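Local structure of cysteine protease (Listeria monocytogenes, 5HU4) at residues G49-M63 and L108-F121. The protein cleaves the C-terminal sorting signal of surface proteins and, through a thioester intermediate, attaches them covalently to the bacterial cell wall. Sequence-based numbering, arbitrary orientation.
Sequences GHHMRDESMLFGPIM and LITCDKPTETTKRF
Both ring nitrogens of His51 are donors, ND1 across to Cys111 and NE2 to Glu55 of its own loop. ND1 meets the carbonyl O of Cys111 (2.8 Å), which lies near the ring plane although the donor stands above the carbonyl plane. NE2 reaches Glu55 OE1 at 2.6 Å, exactly in the ring plane, and Glu55 OE2 in turn forms a salt bridge with Arg53 NH1. With CG anti to the backbone N (chi1 -173°), the imidazole extends along the 111-114 backbone, where Pro114 CD makes a CH-pi contact over one face, 4.2 Å from the ring centroid. Nearer the sheet, Gly49 N donates to Ile109 O (3.0 Å), while Thr110 OG1 gives its proton to Gly49 O at 2.7 Å. The threonine's methyl faces the other way, meeting Ile62 tip to tip. Beyond it, Met63 SD packs obliquely on the Phe121 ring in a Met-aromatic contact. In this class A sortase, active-site Cys111 ends strand 105-111 and active-site His50 lies just past strand 44-48; Arg120 lays its guanidinium face against Cys111 SG (3.9 Å above the plane). Two N-H bonds thus satisfy both His51 nitrogens and fix the ring's rotation, bridging the nucleophile's carbonyl and the Glu55 carboxylate.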
loop_
_atom_site.group_PDB
_atom_site.type_symbol
_atom_site.label_atom_id
_atom_site.label_comp_id
_atom_site.label_asym_id
_atom_site.label_seq_id
_atom_site.Cartn_x
_atom_site.Cartn_y
_atom_site.Cartn_z
ATOM N N GLY A 49 1.747 -5.394 3.890
ATOM C CA GLY A 49 0.488 -6.078 4.115
ATOM C C GLY A 49 0.677 -7.573 3.964
ATOM O O GLY A 49 1.280 -8.032 2.995
ATOM N N HIS A 50 0.166 -8.334 4.923
ATOM C CA HIS A 50 0.383 -9.775 4.941
ATOM C C HIS A 50 -0.289 -10.475 3.764
ATOM O O HIS A 50 -1.321 -10.027 3.263
ATOM C CB HIS A 50 -0.127 -10.374 6.253
ATOM C CG HIS A 50 0.498 -11.695 6.595
ATOM N ND1 HIS A 50 1.825 -11.824 6.917
ATOM C CD2 HIS A 50 -0.037 -12.939 6.653
ATOM C CE1 HIS A 50 2.092 -13.102 7.169
ATOM N NE2 HIS A 50 0.982 -13.791 7.014
ATOM N N HIS A 51 0.319 -11.570 3.324
ATOM C CA HIS A 51 -0.263 -12.421 2.297
ATOM C C HIS A 51 -0.809 -13.677 2.962
ATOM O O HIS A 51 -0.053 -14.584 3.308
ATOM C CB HIS A 51 0.778 -12.771 1.229
ATOM C CG HIS A 51 0.222 -13.516 0.054
ATOM N ND1 HIS A 51 0.963 -13.771 -1.080
ATOM C CD2 HIS A 51 -1.000 -14.059 -0.166
ATOM C CE1 HIS A 51 0.223 -14.442 -1.947
ATOM N NE2 HIS A 51 -0.971 -14.630 -1.415
ATOM N N MET A 52 -2.123 -13.720 3.150
ATOM C CA MET A 52 -2.760 -14.837 3.835
ATOM C C MET A 52 -3.131 -15.946 2.858
ATOM O O MET A 52 -3.093 -15.748 1.644
ATOM C CB MET A 52 -4.003 -14.360 4.589
ATOM C CG MET A 52 -3.709 -13.328 5.666
ATOM S SD MET A 52 -5.165 -12.903 6.634
ATOM C CE MET A 52 -5.468 -14.449 7.486
ATOM N N ARG A 53 -3.481 -17.113 3.395
ATOM C CA ARG A 53 -3.895 -18.241 2.566
ATOM C C ARG A 53 -5.126 -17.857 1.755
ATOM O O ARG A 53 -5.243 -18.202 0.579
ATOM C CB ARG A 53 -4.180 -19.476 3.421
ATOM C CG ARG A 53 -4.421 -20.735 2.606
ATOM C CD ARG A 53 -3.205 -21.069 1.757
ATOM N NE ARG A 53 -3.535 -21.953 0.643
ATOM C CZ ARG A 53 -3.851 -21.530 -0.577
ATOM N NH1 ARG A 53 -3.879 -20.230 -0.845
ATOM N NH2 ARG A 53 -4.138 -22.405 -1.531
ATOM N N ASP A 54 -6.042 -17.138 2.395
ATOM C CA ASP A 54 -7.152 -16.521 1.689
ATOM C C ASP A 54 -6.590 -15.385 0.842
ATOM O O ASP A 54 -6.286 -14.308 1.354
ATOM C CB ASP A 54 -8.212 -16.014 2.671
ATOM C CG ASP A 54 -9.435 -15.439 1.976
ATOM O OD1 ASP A 54 -9.521 -15.527 0.732
ATOM O OD2 ASP A 54 -10.319 -14.903 2.678
ATOM N N GLU A 55 -6.452 -15.640 -0.455
ATOM C CA GLU A 55 -5.773 -14.722 -1.366
ATOM C C GLU A 55 -6.482 -13.377 -1.516
ATOM O O GLU A 55 -5.923 -12.438 -2.080
ATOM C CB GLU A 55 -5.620 -15.373 -2.743
ATOM C CG GLU A 55 -4.934 -16.730 -2.717
ATOM C CD GLU A 55 -3.491 -16.647 -2.259
ATOM O OE1 GLU A 55 -2.696 -15.949 -2.922
ATOM O OE2 GLU A 55 -3.151 -17.279 -1.236
ATOM N N SER A 56 -7.708 -13.287 -1.012
ATOM C CA SER A 56 -8.494 -12.063 -1.127
ATOM C C SER A 56 -8.232 -11.100 0.028
ATOM O O SER A 56 -8.668 -9.949 -0.002
ATOM C CB SER A 56 -9.987 -12.396 -1.193
ATOM O OG SER A 56 -10.408 -13.083 -0.026
ATOM N N MET A 57 -7.512 -11.573 1.040
ATOM C CA MET A 57 -7.280 -10.787 2.248
ATOM C C MET A 57 -6.060 -9.878 2.146
ATOM O O MET A 57 -5.050 -10.241 1.540
ATOM C CB MET A 57 -7.121 -11.714 3.455
ATOM C CG MET A 57 -8.307 -12.626 3.696
ATOM S SD MET A 57 -9.543 -11.910 4.794
ATOM C CE MET A 57 -8.642 -11.883 6.340
ATOM N N LEU A 58 -6.175 -8.698 2.749
ATOM C CA LEU A 58 -5.063 -7.758 2.905
ATOM C C LEU A 58 -4.341 -7.440 1.593
ATOM O O LEU A 58 -4.944 -6.907 0.663
ATOM C CB LEU A 58 -4.071 -8.297 3.939
ATOM C CG LEU A 58 -4.675 -8.544 5.325
ATOM C CD1 LEU A 58 -3.653 -9.155 6.272
ATOM C CD2 LEU A 58 -5.244 -7.256 5.903
ATOM N N PHE A 59 -3.051 -7.762 1.524
ATOM C CA PHE A 59 -2.256 -7.451 0.337
ATOM C C PHE A 59 -2.047 -8.656 -0.571
ATOM O O PHE A 59 -1.232 -8.613 -1.489
ATOM C CB PHE A 59 -0.897 -6.875 0.734
ATOM C CG PHE A 59 -0.865 -5.376 0.764
ATOM C CD1 PHE A 59 -2.025 -4.643 0.572
ATOM C CD2 PHE A 59 0.325 -4.697 0.968
ATOM C CE1 PHE A 59 -1.999 -3.264 0.596
ATOM C CE2 PHE A 59 0.356 -3.319 0.993
ATOM C CZ PHE A 59 -0.807 -2.600 0.807
ATOM N N GLY A 60 -2.776 -9.730 -0.302
ATOM C CA GLY A 60 -2.804 -10.877 -1.191
ATOM C C GLY A 60 -3.077 -10.547 -2.653
ATOM O O GLY A 60 -2.320 -10.969 -3.527
ATOM N N PRO A 61 -4.157 -9.794 -2.932
ATOM C CA PRO A 61 -4.523 -9.514 -4.327
ATOM C C PRO A 61 -3.554 -8.620 -5.110
ATOM O O PRO A 61 -3.683 -8.552 -6.332
ATOM C CB PRO A 61 -5.880 -8.813 -4.195
ATOM C CG PRO A 61 -6.415 -9.261 -2.887
ATOM C CD PRO A 61 -5.217 -9.362 -2.003
ATOM N N ILE A 62 -2.612 -7.952 -4.449
ATOM C CA ILE A 62 -1.715 -7.051 -5.172
ATOM C C ILE A 62 -0.646 -7.836 -5.931
ATOM O O ILE A 62 0.169 -7.255 -6.647
ATOM C CB ILE A 62 -1.032 -6.025 -4.239
ATOM C CG1 ILE A 62 0.138 -6.660 -3.488
ATOM C CG2 ILE A 62 -2.046 -5.409 -3.285
ATOM C CD1 ILE A 62 1.073 -5.647 -2.864
ATOM N N MET A 63 -0.660 -9.157 -5.775
ATOM C CA MET A 63 0.166 -10.035 -6.594
ATOM C C MET A 63 -0.247 -9.923 -8.057
ATOM O O MET A 63 0.572 -10.100 -8.961
ATOM C CB MET A 63 0.043 -11.488 -6.126
ATOM C CG MET A 63 0.599 -11.760 -4.740
ATOM S SD MET A 63 2.387 -12.006 -4.735
ATOM C CE MET A 63 2.565 -13.255 -6.007
ATOM N N LEU A 108 4.246 -0.843 -2.265
ATOM C CA LEU A 108 3.456 -1.895 -1.639
ATOM C C LEU A 108 4.266 -3.183 -1.525
ATOM O O LEU A 108 4.817 -3.669 -2.513
ATOM C CB LEU A 108 2.170 -2.144 -2.427
ATOM C CG LEU A 108 1.314 -0.905 -2.703
ATOM C CD1 LEU A 108 -0.041 -1.301 -3.267
ATOM C CD2 LEU A 108 1.154 -0.075 -1.439
ATOM N N ILE A 109 4.334 -3.730 -0.316
ATOM C CA ILE A 109 5.157 -4.905 -0.059
ATOM C C ILE A 109 4.365 -6.034 0.591
ATOM O O ILE A 109 3.687 -5.833 1.600
ATOM C CB ILE A 109 6.359 -4.559 0.845
ATOM C CG1 ILE A 109 7.155 -3.394 0.254
ATOM C CG2 ILE A 109 7.252 -5.778 1.040
ATOM C CD1 ILE A 109 8.353 -2.991 1.078
ATOM N N THR A 110 4.457 -7.223 0.003
ATOM C CA THR A 110 3.828 -8.411 0.564
ATOM C C THR A 110 4.651 -9.652 0.241
ATOM O O THR A 110 5.488 -9.634 -0.662
ATOM C CB THR A 110 2.391 -8.599 0.037
ATOM O OG1 THR A 110 1.700 -9.556 0.851
ATOM C CG2 THR A 110 2.400 -9.072 -1.411
ATOM N N CYS A 111 4.419 -10.725 0.989
ATOM C CA CYS A 111 5.084 -11.993 0.719
ATOM C C CYS A 111 4.565 -12.566 -0.594
ATOM O O CYS A 111 3.403 -12.361 -0.947
ATOM C CB CYS A 111 4.859 -12.981 1.866
ATOM S SG CYS A 111 5.240 -12.321 3.506
ATOM N N ASP A 112 5.423 -13.275 -1.321
ATOM C CA ASP A 112 5.024 -13.833 -2.608
ATOM C C ASP A 112 4.214 -15.114 -2.420
ATOM O O ASP A 112 3.634 -15.637 -3.373
ATOM C CB ASP A 112 6.249 -14.096 -3.488
ATOM C CG ASP A 112 7.050 -15.299 -3.035
ATOM O OD1 ASP A 112 7.283 -15.440 -1.817
ATOM O OD2 ASP A 112 7.451 -16.105 -3.901
ATOM N N LYS A 113 4.187 -15.617 -1.187
ATOM C CA LYS A 113 3.404 -16.801 -0.841
ATOM C C LYS A 113 2.707 -16.606 0.505
ATOM O O LYS A 113 3.140 -15.788 1.316
ATOM C CB LYS A 113 4.290 -18.054 -0.786
ATOM C CG LYS A 113 5.407 -18.107 -1.814
ATOM C CD LYS A 113 6.324 -19.297 -1.578
ATOM C CE LYS A 113 5.968 -20.453 -2.497
ATOM N NZ LYS A 113 5.942 -20.033 -3.926
ATOM N N PRO A 114 1.615 -17.352 0.745
ATOM C CA PRO A 114 0.984 -17.342 2.069
ATOM C C PRO A 114 1.751 -18.187 3.084
ATOM O O PRO A 114 1.533 -18.054 4.289
ATOM C CB PRO A 114 -0.400 -17.935 1.802
ATOM C CG PRO A 114 -0.209 -18.796 0.608
ATOM C CD PRO A 114 0.813 -18.097 -0.242
ATOM N N THR A 115 2.636 -19.050 2.596
ATOM C CA THR A 115 3.487 -19.849 3.470
ATOM C C THR A 115 4.764 -19.082 3.791
ATOM O O THR A 115 4.940 -17.949 3.339
ATOM C CB THR A 115 3.846 -21.204 2.837
ATOM O OG1 THR A 115 4.184 -21.016 1.457
ATOM C CG2 THR A 115 2.668 -22.161 2.929
ATOM N N GLU A 116 5.649 -19.695 4.571
ATOM C CA GLU A 116 6.900 -19.047 4.943
ATOM C C GLU A 116 7.792 -18.866 3.724
ATOM O O GLU A 116 7.987 -19.795 2.936
ATOM C CB GLU A 116 7.635 -19.848 6.023
ATOM C CG GLU A 116 7.718 -19.148 7.382
ATOM C CD GLU A 116 8.074 -17.670 7.280
ATOM O OE1 GLU A 116 8.936 -17.307 6.448
ATOM O OE2 GLU A 116 7.480 -16.866 8.032
ATOM N N THR A 117 8.322 -17.658 3.570
ATOM C CA THR A 117 9.126 -17.328 2.405
ATOM C C THR A 117 10.078 -16.173 2.682
ATOM O O THR A 117 9.785 -15.288 3.486
ATOM C CB THR A 117 8.235 -16.969 1.201
ATOM O OG1 THR A 117 9.059 -16.593 0.090
ATOM C CG2 THR A 117 7.297 -15.820 1.552
ATOM N N THR A 118 11.223 -16.193 2.011
ATOM C CA THR A 118 12.203 -15.122 2.126
ATOM C C THR A 118 12.055 -14.151 0.963
ATOM O O THR A 118 12.846 -13.221 0.814
ATOM C CB THR A 118 13.641 -15.667 2.151
ATOM O OG1 THR A 118 13.908 -16.372 0.932
ATOM C CG2 THR A 118 13.829 -16.610 3.328
ATOM N N LYS A 119 11.039 -14.377 0.138
ATOM C CA LYS A 119 10.825 -13.559 -1.048
ATOM C C LYS A 119 9.623 -12.634 -0.888
ATOM O O LYS A 119 8.613 -13.002 -0.286
ATOM C CB LYS A 119 10.650 -14.451 -2.281
ATOM C CG LYS A 119 11.916 -15.196 -2.696
ATOM C CD LYS A 119 13.173 -14.418 -2.311
ATOM C CE LYS A 119 14.439 -15.120 -2.782
ATOM N NZ LYS A 119 14.522 -15.214 -4.268
ATOM N N ARG A 120 9.746 -11.426 -1.428
ATOM C CA ARG A 120 8.692 -10.426 -1.330
ATOM C C ARG A 120 8.254 -9.953 -2.708
ATOM O O ARG A 120 9.080 -9.799 -3.609
ATOM C CB ARG A 120 9.166 -9.226 -0.506
ATOM C CG ARG A 120 9.594 -9.557 0.912
ATOM C CD ARG A 120 8.401 -9.881 1.791
ATOM N NE ARG A 120 8.814 -10.336 3.115
ATOM C CZ ARG A 120 9.127 -11.592 3.408
ATOM N NH1 ARG A 120 9.073 -12.530 2.471
ATOM N NH2 ARG A 120 9.493 -11.915 4.641
ATOM N N PHE A 121 6.955 -9.726 -2.874
ATOM C CA PHE A 121 6.457 -9.083 -4.082
ATOM C C PHE A 121 6.339 -7.586 -3.830
ATOM O O PHE A 121 5.801 -7.163 -2.804
ATOM C CB PHE A 121 5.108 -9.663 -4.511
ATOM C CG PHE A 121 4.565 -9.060 -5.779
ATOM C CD1 PHE A 121 3.728 -7.955 -5.738
ATOM C CD2 PHE A 121 4.895 -9.596 -7.015
ATOM C CE1 PHE A 121 3.232 -7.397 -6.903
ATOM C CE2 PHE A 121 4.399 -9.042 -8.181
ATOM C CZ PHE A 121 3.566 -7.943 -8.124
#